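Local coordinates for dihydrodipicolinate synthase (Aquifex aeolicus, PDB 2EHH), which probably catalyses the condensation of pyruvate with aspartate beta-semialdehyde to 4-hydroxy-tetrahydrodipicolinate in lysine biosynthesis, working through a Schiff base as a homotetramer, at residues A[120-125]-A[152-157]; A[109-114]-A[141-146]; A[97-102]-A[125-130]; A[37-42]-A[71-76]; A[57-62]-A[89-94]. All coordinates share one frame; numbering follows the deposited sequence.

The five contacts sample one arc of a TIM barrel. Contacts 3 and 4 pair its strands, while contacts 1, 2 and 5 lie in the surrounding helical layer. Strands 71-75 and 98-102 are neighbours, which puts the centres of contacts 3 and 4 about 9 Å apart. Contact 1 sits equally close to contact 3, shares V125 with it and probably accepts a hydrogen bond from it, I129 N to N156 O. Contact 5 packs on the outside of contact 4, centres about 10 Å apart. Contacts 1 and 2 join the same two helices, their centres about 15 Å apart. Near the predicted active site, L39 (contact 4) lies about 5 Å from K161 and L100 (contact 3) about 4 Å from Y132, side chain to side chain.

Contact 1 (A[120-125]-A[152-157]); sequences TVAQEV and SECENI
N156 reaches across with its carboxamide to the C-terminal end of helix 111-124, where ND2 donates both hydrogens to backbone carbonyls. One goes to A122 O at 2.6 Å and the other to V125 O, also 2.6 Å from ND2. Both acceptors lie close to the plane of the amide, and both bonds are bent, with N-H...O angles of 136° and 144°. With CG anti to the backbone N (chi1 -161°), the amide swings out of its turn towards that helix end. In the TIM barrel this joins two consecutive outer helices, 111-124 and 144-153, just where the second gives way to strand 157-162. Replacing N156 by an alanine would probably deprive A122 O and V125 O of this shared donor and leave the helix end less firmly tied to the turn. The turn itself is closed by I157 N, which donates to C154 O at 3.0 Å, and N156 hydrogen-bonds through its backbone to I129. Beside the polar grip, A122 CB rests on C154 SG at 3.9 Å and on I157 CG1 at 3.8 Å. At the margin Q123 CG approaches C154 SG, while Q123 OE1 accepts from K119 NZ.

Contact 2 (A[109-114]-A[141-146]); sequences PTQRGL and EISVDT
The flat carboxamide of Q111 lies against E141, S143 and T146, with partners at its edges and above its plane. T146 OG1 donates to Q111 OE1 at 2.7 Å, in the carbonyl plane and on a lone pair. At the other edge NE2 donates to E141 O, 2.9 Å away and near the amide plane. The third partner comes from over the plane: S143 N, 3.0 Å from Q111 OE1, sits 41° out of it, yet its N-H points almost straight at the oxygen (169°). Q111 CG stands beside the backbone N and the chain bends at chi2 (-57°), bringing OE1 to T146 OG1 and S143 N. A leucine in place of Q111 would probably leave E141 O without this donor and S143 N and T146 OG1 without their shared acceptor.

Each segment opens a helix of the TIM-barrel outer layer, 111-124 or 144-153, and each has a side-chain N-cap. T110 OG1 accepts from G113 N, and S143 OG accepts from T146 N at 3.0 Å. Next to the polar cluster L114 CD1 packs on I142, 3.7 Å from its CA and 3.9 Å from its CB. I142 also touches M147 and L150 of helix 144-153, and E141 turns its carboxylate to N133. P109 and T110 touch P269 and T271 of a second subunit.

The hydrogen bonds of Q111 thus link the two helix starts. Two firm donors converge on its OE1, one a backbone N-H at the start of helix 144-153, whose positive end would probably add to the polarisation of the carbonyl.

Contact 3 (A[97-102]-A[125-130]); sequences DGALVV and VDIPII
I127 leans its side chain on the backbone of G98 and A99. From CB it divides: the CG2 branch comes to 4.2 Å from A99 CB, while CG1 leads on to G98, passing 4.0 Å from its CA. At the tip CD1 lies 3.8 Å from G98 C and also approaches A99 N. CG1 is anti to the backbone N (chi1 -174°) and the chain continues fully extended, which carries CD1 over the backbone at G98 and A99. I127 also touches T88 of helix 81-93.

Strands 98-102 and 129-133 are parallel neighbours in the TIM barrel, joined through helix 111-124 in a beta-alpha-beta crossover. Three backbone hydrogen bonds stitch them: A99 N to P128 O (2.9 Å), I130 N to A99 O (2.8 Å) and V101 N to I130 O (2.9 Å).

On the face carrying V101 and I129, CG2 of V101 and CG2 of I129 meet at 3.7 Å, under the cover of H117, F118, V121 and A122 of the crossover helix. L100 and I130 point to the opposite face, the barrel interior. There L100 CD1 reaches over to I130 CG2 at 4.0 Å, I73 of the preceding strand touches both residues, and L100 comes near I203, predicted to bind pyruvate. At the entry to the pair, the ring of P128 lies by D97 O, and D97 OD1 accepts from V72 N.

Contact 4 (A[37-42]-A[71-76]); sequences AILVCG and KVIAGT
K71 and A37 open the pairing of two neighbouring parallel strands of the TIM barrel, 71-75 and 37-40, joined through helix 52-66 as a beta-alpha-beta unit. Their CB atoms are only 3.5 Å apart, tighter than ordinary carbon packing, while the rest of the lysine chain bends away. K71 O takes the N-H of I38 at 2.9 Å, the donor tilted 30° from the carbonyl plane.

V72 turns to the other face, where its CG1 comes within 4.4 Å of V40 CG2. I73 is bonded at both backbone ends: its N donates to I38 O at 2.8 Å in a nearly linear bond (178°), and its O accepts from V40 N. Its side chain points into the barrel with L39, and I73 CG2 meets L39 CD1 at 4.0 Å. L39 CG is anti to the backbone N (chi1 160°), which brings CD1 across to I73 and to G75 N. L100 of the next strand touches both L39 and I73, and L39 also nears I203, a predicted pyruvate-binding residue.

A74 faces the helical layer with V40. G75 N then donates to V40 O at 2.9 Å. Here segment 37-42 leaves its strand after V40 and turns towards T43 and T44, residues with predicted roles in proton relay and pyruvate binding. G75 O is buried without a polar partner, and where a side chain would stand on G75 the carbonyl of C41 moves in, its O 3.6 Å from G75 CA.

Contact 5 (A[57-62]-A[89-94]); sequences KVIEFA and AHAKEV
V94 wedges its two methyl groups against I59 and E60, crossing both side chains at about a right angle. The contact joins two consecutive helices of the TIM-barrel outer layer, 52-66 and 81-93, near the C-terminal end of the second. V94 CG2 meets CG2 of I59 at 3.8 Å, whereas V94 CG1 touches E60 across its chain, 4.1 Å from E60 CB. No hydrogen bond spans the two segments, so apolar fit carries the contact.

I59 sends its branches in different ways. With CG1 beside the backbone N (chi1 -65°), CG2 is anti to it and turns to the neighbouring helix, where it also comes within 4.3 Å of A91 CA. The CG1 arm instead heads for the barrel wall, to A74 of strand 71-75. A91 touches the same alanine, so both helices rest on that strand.

E60 is extended beyond its CG, and the chain, from CB to OE2, runs past V94 CG1; E60 OE2 has K64 NZ as a distant, weak ion-pair partner. The H90 ring also reaches E60, obliquely, with NE2 4.4 Å from E60 CB. That nitrogen donates to E56 O, one turn back on helix 52-66, and this bond probably restrains the ring's rotation. The charged end of E60 stays apart from the imidazole, with E60 OE1 5.4 Å from H90 NE2, while E60 OE2 ends 3.9 Å from V94 CG1.

Contact 1 (A[120-125]-A[152-157])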
# COMPACT_ATOMS: atom_id res chain seq x y z
N THR A 120 22.89 -19.78 -7.55
CA THR A 120 22.98 -20.80 -8.59
C THR A 120 23.48 -20.23 -9.91
O THR A 120 24.41 -20.77 -10.52
CB THR A 120 21.62 -21.50 -8.79
OG1 THR A 120 21.25 -22.17 -7.57
CG2 THR A 120 21.69 -22.53 -9.92
N VAL A 121 22.87 -19.14 -10.35
CA VAL A 121 23.27 -18.51 -11.60
C VAL A 121 24.72 -17.99 -11.53
O VAL A 121 25.52 -18.25 -12.43
CB VAL A 121 22.34 -17.32 -11.95
CG1 VAL A 121 22.87 -16.58 -13.17
CG2 VAL A 121 20.93 -17.83 -12.22
N ALA A 122 25.04 -17.27 -10.46
CA ALA A 122 26.39 -16.71 -10.29
C ALA A 122 27.50 -17.75 -10.24
O ALA A 122 28.56 -17.57 -10.85
CB ALA A 122 26.43 -15.84 -9.02
N GLN A 123 27.28 -18.84 -9.51
CA GLN A 123 28.29 -19.88 -9.40
C GLN A 123 28.41 -20.70 -10.68
O GLN A 123 29.44 -21.33 -10.93
CB GLN A 123 27.99 -20.81 -8.22
CG GLN A 123 28.00 -20.10 -6.87
CD GLN A 123 28.04 -21.07 -5.71
OE1 GLN A 123 27.27 -22.04 -5.66
NE2 GLN A 123 28.92 -20.81 -4.75
N GLU A 124 27.36 -20.70 -11.49
CA GLU A 124 27.37 -21.45 -12.74
C GLU A 124 28.05 -20.70 -13.88
O GLU A 124 28.77 -21.31 -14.68
CB GLU A 124 25.94 -21.80 -13.16
CG GLU A 124 25.46 -23.12 -12.64
CD GLU A 124 26.37 -24.26 -13.06
OE1 GLU A 124 26.55 -24.46 -14.28
OE2 GLU A 124 26.92 -24.94 -12.17
N VAL A 125 27.83 -19.39 -13.94
CA VAL A 125 28.40 -18.58 -15.01
C VAL A 125 29.35 -17.49 -14.51
O VAL A 125 28.96 -16.61 -13.73
CB VAL A 125 27.28 -17.90 -15.82
CG1 VAL A 125 27.83 -17.33 -17.11
CG2 VAL A 125 26.17 -18.91 -16.10
N SER A 152 28.56 -11.15 -0.75
CA SER A 152 29.66 -11.63 0.06
C SER A 152 30.15 -13.01 -0.38
O SER A 152 31.34 -13.29 -0.37
CB SER A 152 29.25 -11.69 1.54
OG SER A 152 28.98 -10.39 2.04
N GLU A 153 29.21 -13.88 -0.77
CA GLU A 153 29.55 -15.23 -1.20
C GLU A 153 29.99 -15.33 -2.66
O GLU A 153 30.81 -16.18 -3.01
CB GLU A 153 28.38 -16.16 -0.94
N CYS A 154 29.44 -14.47 -3.52
CA CYS A 154 29.77 -14.49 -4.94
C CYS A 154 30.48 -13.21 -5.38
O CYS A 154 29.84 -12.16 -5.50
CB CYS A 154 28.50 -14.68 -5.78
SG CYS A 154 27.49 -16.10 -5.32
N GLU A 155 31.78 -13.29 -5.64
CA GLU A 155 32.53 -12.11 -6.07
C GLU A 155 31.93 -11.68 -7.40
O GLU A 155 32.10 -10.55 -7.85
CB GLU A 155 34.01 -12.46 -6.28
CG GLU A 155 34.65 -13.21 -5.12
CD GLU A 155 36.16 -13.16 -5.15
OE1 GLU A 155 36.75 -13.27 -6.25
OE2 GLU A 155 36.77 -13.02 -4.06
N ASN A 156 31.21 -12.62 -7.98
CA ASN A 156 30.53 -12.51 -9.26
C ASN A 156 29.34 -11.52 -9.28
O ASN A 156 29.02 -10.93 -10.32
CB ASN A 156 30.06 -13.92 -9.64
CG ASN A 156 29.75 -14.05 -11.09
OD1 ASN A 156 29.86 -13.08 -11.84
ND2 ASN A 156 29.36 -15.24 -11.51
N ILE A 157 28.69 -11.34 -8.14
CA ILE A 157 27.55 -10.43 -8.02
C ILE A 157 28.10 -9.08 -7.59
O ILE A 157 28.46 -8.88 -6.43
CB ILE A 157 26.54 -11.01 -7.01
CG1 ILE A 157 26.00 -12.33 -7.56
CG2 ILE A 157 25.41 -10.02 -6.76
CD1 ILE A 157 25.08 -13.09 -6.63

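Contact 2 (A[109-114]-A[141-146])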
# COMPACT_ATOMS: atom_id res chain seq x y z
N PRO A 109 9.25 -16.08 -4.64
CA PRO A 109 10.02 -16.99 -3.79
C PRO A 109 10.37 -16.36 -2.44
O PRO A 109 10.30 -15.14 -2.28
CB PRO A 109 11.26 -17.29 -4.63
CG PRO A 109 11.41 -16.08 -5.48
CD PRO A 109 9.99 -15.73 -5.86
N THR A 110 10.72 -17.21 -1.49
CA THR A 110 11.12 -16.75 -0.17
C THR A 110 12.51 -16.16 -0.34
O THR A 110 13.11 -16.27 -1.42
CB THR A 110 11.22 -17.93 0.82
OG1 THR A 110 12.23 -18.83 0.37
CG2 THR A 110 9.89 -18.67 0.90
N GLN A 111 13.03 -15.52 0.70
CA GLN A 111 14.37 -14.93 0.61
C GLN A 111 15.40 -16.03 0.38
O GLN A 111 16.40 -15.82 -0.32
CB GLN A 111 14.71 -14.15 1.89
CG GLN A 111 13.90 -12.87 2.06
CD GLN A 111 14.05 -11.91 0.88
OE1 GLN A 111 15.17 -11.61 0.45
NE2 GLN A 111 12.92 -11.42 0.38
N ARG A 112 15.17 -17.21 0.95
CA ARG A 112 16.08 -18.33 0.76
C ARG A 112 16.04 -18.69 -0.72
O ARG A 112 17.08 -18.97 -1.34
CB ARG A 112 15.66 -19.52 1.63
CG ARG A 112 16.51 -20.78 1.48
CD ARG A 112 18.01 -20.48 1.46
NE ARG A 112 18.80 -21.63 1.91
CZ ARG A 112 19.95 -22.01 1.36
NH1 ARG A 112 20.46 -21.35 0.34
NH2 ARG A 112 20.60 -23.06 1.86
N GLY A 113 14.84 -18.66 -1.29
CA GLY A 113 14.66 -18.96 -2.69
C GLY A 113 15.39 -17.95 -3.56
O GLY A 113 16.00 -18.32 -4.56
N LEU A 114 15.32 -16.68 -3.18
CA LEU A 114 16.00 -15.64 -3.95
C LEU A 114 17.51 -15.83 -3.86
O LEU A 114 18.23 -15.63 -4.83
CB LEU A 114 15.61 -14.25 -3.43
CG LEU A 114 14.15 -13.84 -3.65
CD1 LEU A 114 13.90 -12.45 -3.11
CD2 LEU A 114 13.85 -13.89 -5.16
N GLU A 141 10.38 -8.42 -3.14
CA GLU A 141 11.62 -7.65 -3.05
C GLU A 141 12.74 -8.45 -2.39
O GLU A 141 12.52 -9.16 -1.41
CB GLU A 141 11.39 -6.35 -2.28
CG GLU A 141 12.68 -5.57 -1.96
CD GLU A 141 12.41 -4.13 -1.57
OE1 GLU A 141 12.67 -3.22 -2.40
OE2 GLU A 141 11.92 -3.89 -0.45
N ILE A 142 13.94 -8.34 -2.95
CA ILE A 142 15.08 -9.04 -2.39
C ILE A 142 15.59 -8.15 -1.26
O ILE A 142 15.90 -6.97 -1.47
CB ILE A 142 16.17 -9.26 -3.47
CG1 ILE A 142 17.31 -10.10 -2.89
CG2 ILE A 142 16.66 -7.92 -4.00
CD1 ILE A 142 18.28 -10.63 -3.96
N SER A 143 15.63 -8.69 -0.05
CA SER A 143 16.07 -7.92 1.12
C SER A 143 17.54 -7.57 1.05
O SER A 143 18.32 -8.22 0.35
CB SER A 143 15.81 -8.70 2.40
OG SER A 143 16.78 -9.73 2.55
N VAL A 144 17.94 -6.55 1.80
CA VAL A 144 19.34 -6.16 1.82
C VAL A 144 20.14 -7.29 2.47
O VAL A 144 21.29 -7.55 2.09
CB VAL A 144 19.53 -4.83 2.58
CG1 VAL A 144 21.01 -4.44 2.59
CG2 VAL A 144 18.71 -3.73 1.89
N ASP A 145 19.54 -7.97 3.44
CA ASP A 145 20.21 -9.10 4.09
C ASP A 145 20.60 -10.12 3.02
O ASP A 145 21.73 -10.60 2.99
CB ASP A 145 19.28 -9.79 5.10
CG ASP A 145 19.23 -9.08 6.45
OD1 ASP A 145 20.03 -8.15 6.67
OD2 ASP A 145 18.38 -9.47 7.29
N THR A 146 19.65 -10.45 2.15
CA THR A 146 19.90 -11.42 1.09
C THR A 146 20.96 -10.91 0.12
O THR A 146 21.86 -11.65 -0.26
CB THR A 146 18.60 -11.75 0.32
OG1 THR A 146 17.65 -12.32 1.22
CG2 THR A 146 18.87 -12.74 -0.82

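Contact 3 (A[97-102]-A[125-130])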
# COMPACT_ATOMS: atom_id res chain seq x y z
N ASP A 97 29.31 -8.22 -21.69
CA ASP A 97 30.12 -7.71 -20.58
C ASP A 97 29.49 -7.97 -19.22
O ASP A 97 30.18 -8.00 -18.20
CB ASP A 97 30.36 -6.21 -20.76
CG ASP A 97 31.04 -5.89 -22.06
OD1 ASP A 97 30.36 -5.41 -23.00
OD2 ASP A 97 32.26 -6.13 -22.16
N GLY A 98 28.17 -8.14 -19.20
CA GLY A 98 27.50 -8.40 -17.94
C GLY A 98 26.11 -8.95 -18.17
O GLY A 98 25.59 -8.90 -19.29
N ALA A 99 25.51 -9.49 -17.12
CA ALA A 99 24.16 -10.04 -17.20
C ALA A 99 23.26 -9.39 -16.15
O ALA A 99 23.62 -9.32 -14.98
CB ALA A 99 24.20 -11.55 -16.97
N LEU A 100 22.11 -8.90 -16.60
CA LEU A 100 21.13 -8.27 -15.70
C LEU A 100 20.13 -9.37 -15.37
O LEU A 100 19.44 -9.88 -16.25
CB LEU A 100 20.41 -7.12 -16.40
CG LEU A 100 19.39 -6.36 -15.55
CD1 LEU A 100 20.06 -5.17 -14.88
CD2 LEU A 100 18.25 -5.89 -16.43
N VAL A 101 20.06 -9.74 -14.10
CA VAL A 101 19.17 -10.81 -13.66
C VAL A 101 18.09 -10.26 -12.75
O VAL A 101 18.36 -9.88 -11.61
CB VAL A 101 19.97 -11.89 -12.92
CG1 VAL A 101 19.06 -13.03 -12.52
CG2 VAL A 101 21.11 -12.38 -13.82
N VAL A 102 16.87 -10.22 -13.25
CA VAL A 102 15.76 -9.69 -12.47
C VAL A 102 15.37 -10.61 -11.32
O VAL A 102 15.54 -11.83 -11.39
CB VAL A 102 14.51 -9.45 -13.38
CG1 VAL A 102 13.92 -10.79 -13.83
CG2 VAL A 102 13.47 -8.61 -12.64
N VAL A 125 27.83 -19.39 -13.94
CA VAL A 125 28.40 -18.58 -15.01
C VAL A 125 29.35 -17.49 -14.51
O VAL A 125 28.96 -16.61 -13.73
CB VAL A 125 27.28 -17.90 -15.82
CG1 VAL A 125 27.83 -17.33 -17.11
CG2 VAL A 125 26.17 -18.91 -16.10
N ASP A 126 30.59 -17.56 -14.98
CA ASP A 126 31.61 -16.59 -14.60
C ASP A 126 31.49 -15.29 -15.38
O ASP A 126 32.33 -14.96 -16.21
CB ASP A 126 33.00 -17.21 -14.80
CG ASP A 126 34.12 -16.26 -14.46
OD1 ASP A 126 33.97 -15.48 -13.49
OD2 ASP A 126 35.17 -16.29 -15.15
N ILE A 127 30.41 -14.55 -15.12
CA ILE A 127 30.17 -13.27 -15.79
C ILE A 127 29.65 -12.28 -14.76
O ILE A 127 28.92 -12.66 -13.84
CB ILE A 127 29.13 -13.41 -16.93
CG1 ILE A 127 29.02 -12.10 -17.71
CG2 ILE A 127 27.76 -13.78 -16.35
CD1 ILE A 127 28.01 -12.15 -18.84
N PRO A 128 30.03 -10.99 -14.87
CA PRO A 128 29.53 -10.02 -13.90
C PRO A 128 28.00 -9.99 -13.92
O PRO A 128 27.39 -9.92 -14.99
CB PRO A 128 30.14 -8.71 -14.38
CG PRO A 128 31.45 -9.16 -14.98
CD PRO A 128 31.03 -10.39 -15.76
N ILE A 129 27.39 -10.04 -12.75
CA ILE A 129 25.94 -10.05 -12.64
C ILE A 129 25.39 -8.85 -11.89
O ILE A 129 25.90 -8.47 -10.84
CB ILE A 129 25.45 -11.33 -11.94
CG1 ILE A 129 25.79 -12.55 -12.81
CG2 ILE A 129 23.95 -11.25 -11.66
CD1 ILE A 129 25.64 -13.87 -12.10
N ILE A 130 24.33 -8.26 -12.44
CA ILE A 130 23.66 -7.12 -11.83
C ILE A 130 22.26 -7.57 -11.42
O ILE A 130 21.47 -8.00 -12.25
CB ILE A 130 23.49 -5.94 -12.82
CG1 ILE A 130 24.83 -5.57 -13.44
CG2 ILE A 130 22.89 -4.73 -12.10
CD1 ILE A 130 24.74 -4.47 -14.49

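Contact 4 (A[37-42]-A[71-76])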
# COMPACT_ATOMS: atom_id res chain seq x y z
N ALA A 37 26.93 2.21 -21.67
CA ALA A 37 26.59 0.82 -21.91
C ALA A 37 25.15 0.65 -22.37
O ALA A 37 24.30 1.51 -22.13
CB ALA A 37 26.82 0.01 -20.64
N ILE A 38 24.89 -0.46 -23.03
CA ILE A 38 23.56 -0.76 -23.52
C ILE A 38 23.07 -2.04 -22.88
O ILE A 38 23.79 -3.04 -22.83
CB ILE A 38 23.53 -0.93 -25.06
CG1 ILE A 38 23.96 0.38 -25.73
CG2 ILE A 38 22.13 -1.30 -25.51
CD1 ILE A 38 23.98 0.29 -27.24
N LEU A 39 21.85 -2.00 -22.37
CA LEU A 39 21.21 -3.16 -21.78
C LEU A 39 20.21 -3.64 -22.81
O LEU A 39 19.28 -2.90 -23.15
CB LEU A 39 20.47 -2.79 -20.49
CG LEU A 39 19.39 -3.78 -20.04
CD1 LEU A 39 20.03 -5.10 -19.65
CD2 LEU A 39 18.61 -3.19 -18.88
N VAL A 40 20.40 -4.85 -23.32
CA VAL A 40 19.47 -5.39 -24.31
C VAL A 40 18.63 -6.51 -23.69
O VAL A 40 19.09 -7.22 -22.80
CB VAL A 40 20.22 -5.93 -25.55
CG1 VAL A 40 20.91 -4.79 -26.27
CG2 VAL A 40 21.23 -6.98 -25.13
N CYS A 41 17.40 -6.64 -24.16
CA CYS A 41 16.49 -7.66 -23.67
C CYS A 41 16.06 -7.46 -22.23
O CYS A 41 15.88 -8.43 -21.49
CB CYS A 41 17.12 -9.04 -23.83
SG CYS A 41 17.45 -9.42 -25.53
N GLY A 42 15.90 -6.20 -21.84
CA GLY A 42 15.44 -5.91 -20.50
C GLY A 42 13.94 -5.67 -20.58
O GLY A 42 13.32 -5.92 -21.62
N LYS A 71 29.90 -0.93 -23.57
CA LYS A 71 29.58 -2.17 -22.87
C LYS A 71 28.20 -2.69 -23.27
O LYS A 71 27.30 -1.92 -23.63
CB LYS A 71 29.62 -1.95 -21.36
CG LYS A 71 30.97 -1.53 -20.81
CD LYS A 71 32.01 -2.63 -20.98
CE LYS A 71 33.27 -2.32 -20.17
NZ LYS A 71 32.99 -2.22 -18.71
N VAL A 72 28.05 -4.00 -23.23
CA VAL A 72 26.79 -4.64 -23.57
C VAL A 72 26.39 -5.51 -22.39
O VAL A 72 27.12 -6.42 -22.00
CB VAL A 72 26.89 -5.52 -24.83
CG1 VAL A 72 25.56 -6.23 -25.07
CG2 VAL A 72 27.26 -4.67 -26.04
N ILE A 73 25.24 -5.19 -21.81
CA ILE A 73 24.69 -5.94 -20.69
C ILE A 73 23.46 -6.68 -21.21
O ILE A 73 22.61 -6.10 -21.89
CB ILE A 73 24.26 -5.00 -19.54
CG1 ILE A 73 25.45 -4.14 -19.09
CG2 ILE A 73 23.75 -5.82 -18.36
CD1 ILE A 73 25.10 -3.06 -18.07
N ALA A 74 23.36 -7.96 -20.90
CA ALA A 74 22.23 -8.75 -21.38
C ALA A 74 21.23 -9.10 -20.29
O ALA A 74 21.61 -9.52 -19.19
CB ALA A 74 22.74 -10.02 -22.04
N GLY A 75 19.95 -8.91 -20.60
CA GLY A 75 18.90 -9.27 -19.66
C GLY A 75 18.78 -10.77 -19.83
O GLY A 75 18.39 -11.23 -20.91
N THR A 76 19.10 -11.53 -18.79
CA THR A 76 19.07 -12.98 -18.89
C THR A 76 18.22 -13.70 -17.85
O THR A 76 18.22 -14.92 -17.80
CB THR A 76 20.49 -13.55 -18.79
OG1 THR A 76 21.03 -13.25 -17.49
CG2 THR A 76 21.39 -12.94 -19.85

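Contact 5 (A[57-62]-A[89-94])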
# COMPACT_ATOMS: atom_id res chain seq x y z
N LYS A 57 19.64 -14.30 -29.88
CA LYS A 57 20.03 -13.69 -31.15
C LYS A 57 20.30 -12.19 -30.97
O LYS A 57 21.26 -11.65 -31.54
CB LYS A 57 18.92 -13.89 -32.19
CG LYS A 57 19.29 -13.46 -33.61
CD LYS A 57 20.41 -14.32 -34.20
CE LYS A 57 20.61 -14.03 -35.68
NZ LYS A 57 20.81 -12.58 -35.98
N VAL A 58 19.46 -11.52 -30.19
CA VAL A 58 19.64 -10.09 -29.95
C VAL A 58 20.91 -9.82 -29.16
O VAL A 58 21.65 -8.89 -29.46
CB VAL A 58 18.42 -9.49 -29.20
CG1 VAL A 58 18.77 -8.12 -28.63
CG2 VAL A 58 17.24 -9.38 -30.16
N ILE A 59 21.16 -10.64 -28.14
CA ILE A 59 22.35 -10.48 -27.33
C ILE A 59 23.60 -10.69 -28.20
O ILE A 59 24.51 -9.87 -28.22
CB ILE A 59 22.37 -11.48 -26.15
CG1 ILE A 59 21.20 -11.18 -25.21
CG2 ILE A 59 23.69 -11.39 -25.39
CD1 ILE A 59 20.97 -12.26 -24.15
N GLU A 60 23.61 -11.80 -28.92
CA GLU A 60 24.74 -12.12 -29.79
C GLU A 60 24.95 -11.00 -30.82
O GLU A 60 26.08 -10.59 -31.09
CB GLU A 60 24.47 -13.45 -30.48
CG GLU A 60 25.55 -13.91 -31.43
CD GLU A 60 25.32 -15.33 -31.90
OE1 GLU A 60 24.19 -15.63 -32.36
OE2 GLU A 60 26.26 -16.15 -31.82
N PHE A 61 23.85 -10.49 -31.37
CA PHE A 61 23.91 -9.42 -32.36
C PHE A 61 24.46 -8.11 -31.77
O PHE A 61 25.29 -7.45 -32.38
CB PHE A 61 22.50 -9.15 -32.91
CG PHE A 61 22.43 -7.99 -33.87
CD1 PHE A 61 22.83 -8.13 -35.19
CD2 PHE A 61 21.98 -6.75 -33.43
CE1 PHE A 61 22.78 -7.05 -36.07
CE2 PHE A 61 21.93 -5.66 -34.31
CZ PHE A 61 22.33 -5.82 -35.63
N ALA A 62 23.98 -7.75 -30.59
CA ALA A 62 24.42 -6.52 -29.94
C ALA A 62 25.91 -6.56 -29.63
O ALA A 62 26.61 -5.57 -29.83
CB ALA A 62 23.63 -6.29 -28.65
N ALA A 89 24.42 -18.24 -19.30
CA ALA A 89 25.56 -18.97 -19.85
C ALA A 89 25.78 -18.51 -21.28
O ALA A 89 26.92 -18.28 -21.71
CB ALA A 89 25.30 -20.48 -19.81
N HIS A 90 24.69 -18.38 -22.03
CA HIS A 90 24.74 -17.93 -23.41
C HIS A 90 25.38 -16.55 -23.52
O HIS A 90 26.27 -16.33 -24.35
CB HIS A 90 23.33 -17.88 -24.01
CG HIS A 90 23.28 -17.24 -25.37
ND1 HIS A 90 23.73 -17.88 -26.51
CD2 HIS A 90 22.87 -16.01 -25.76
CE1 HIS A 90 23.60 -17.07 -27.54
NE2 HIS A 90 23.08 -15.93 -27.12
N ALA A 91 24.92 -15.62 -22.69
CA ALA A 91 25.45 -14.26 -22.69
C ALA A 91 26.96 -14.29 -22.48
O ALA A 91 27.70 -13.55 -23.13
CB ALA A 91 24.78 -13.44 -21.58
N LYS A 92 27.40 -15.14 -21.57
CA LYS A 92 28.82 -15.31 -21.26
C LYS A 92 29.50 -15.80 -22.54
O LYS A 92 30.50 -15.23 -22.99
CB LYS A 92 28.95 -16.35 -20.15
CG LYS A 92 30.32 -17.00 -20.00
CD LYS A 92 31.33 -16.08 -19.38
CE LYS A 92 32.60 -16.84 -19.01
NZ LYS A 92 33.64 -15.92 -18.48
N GLU A 93 28.93 -16.84 -23.13
CA GLU A 93 29.44 -17.45 -24.35
C GLU A 93 29.64 -16.50 -25.52
O GLU A 93 30.66 -16.57 -26.21
CB GLU A 93 28.51 -18.57 -24.79
CG GLU A 93 28.63 -19.84 -23.97
CD GLU A 93 29.96 -20.53 -24.20
OE1 GLU A 93 30.29 -20.80 -25.37
OE2 GLU A 93 30.67 -20.80 -23.21
N VAL A 94 28.67 -15.62 -25.77
CA VAL A 94 28.77 -14.71 -26.90
C VAL A 94 29.50 -13.39 -26.64
O VAL A 94 29.50 -12.51 -27.51
CB VAL A 94 27.38 -14.42 -27.51
CG1 VAL A 94 26.73 -15.72 -27.95
CG2 VAL A 94 26.51 -13.69 -26.51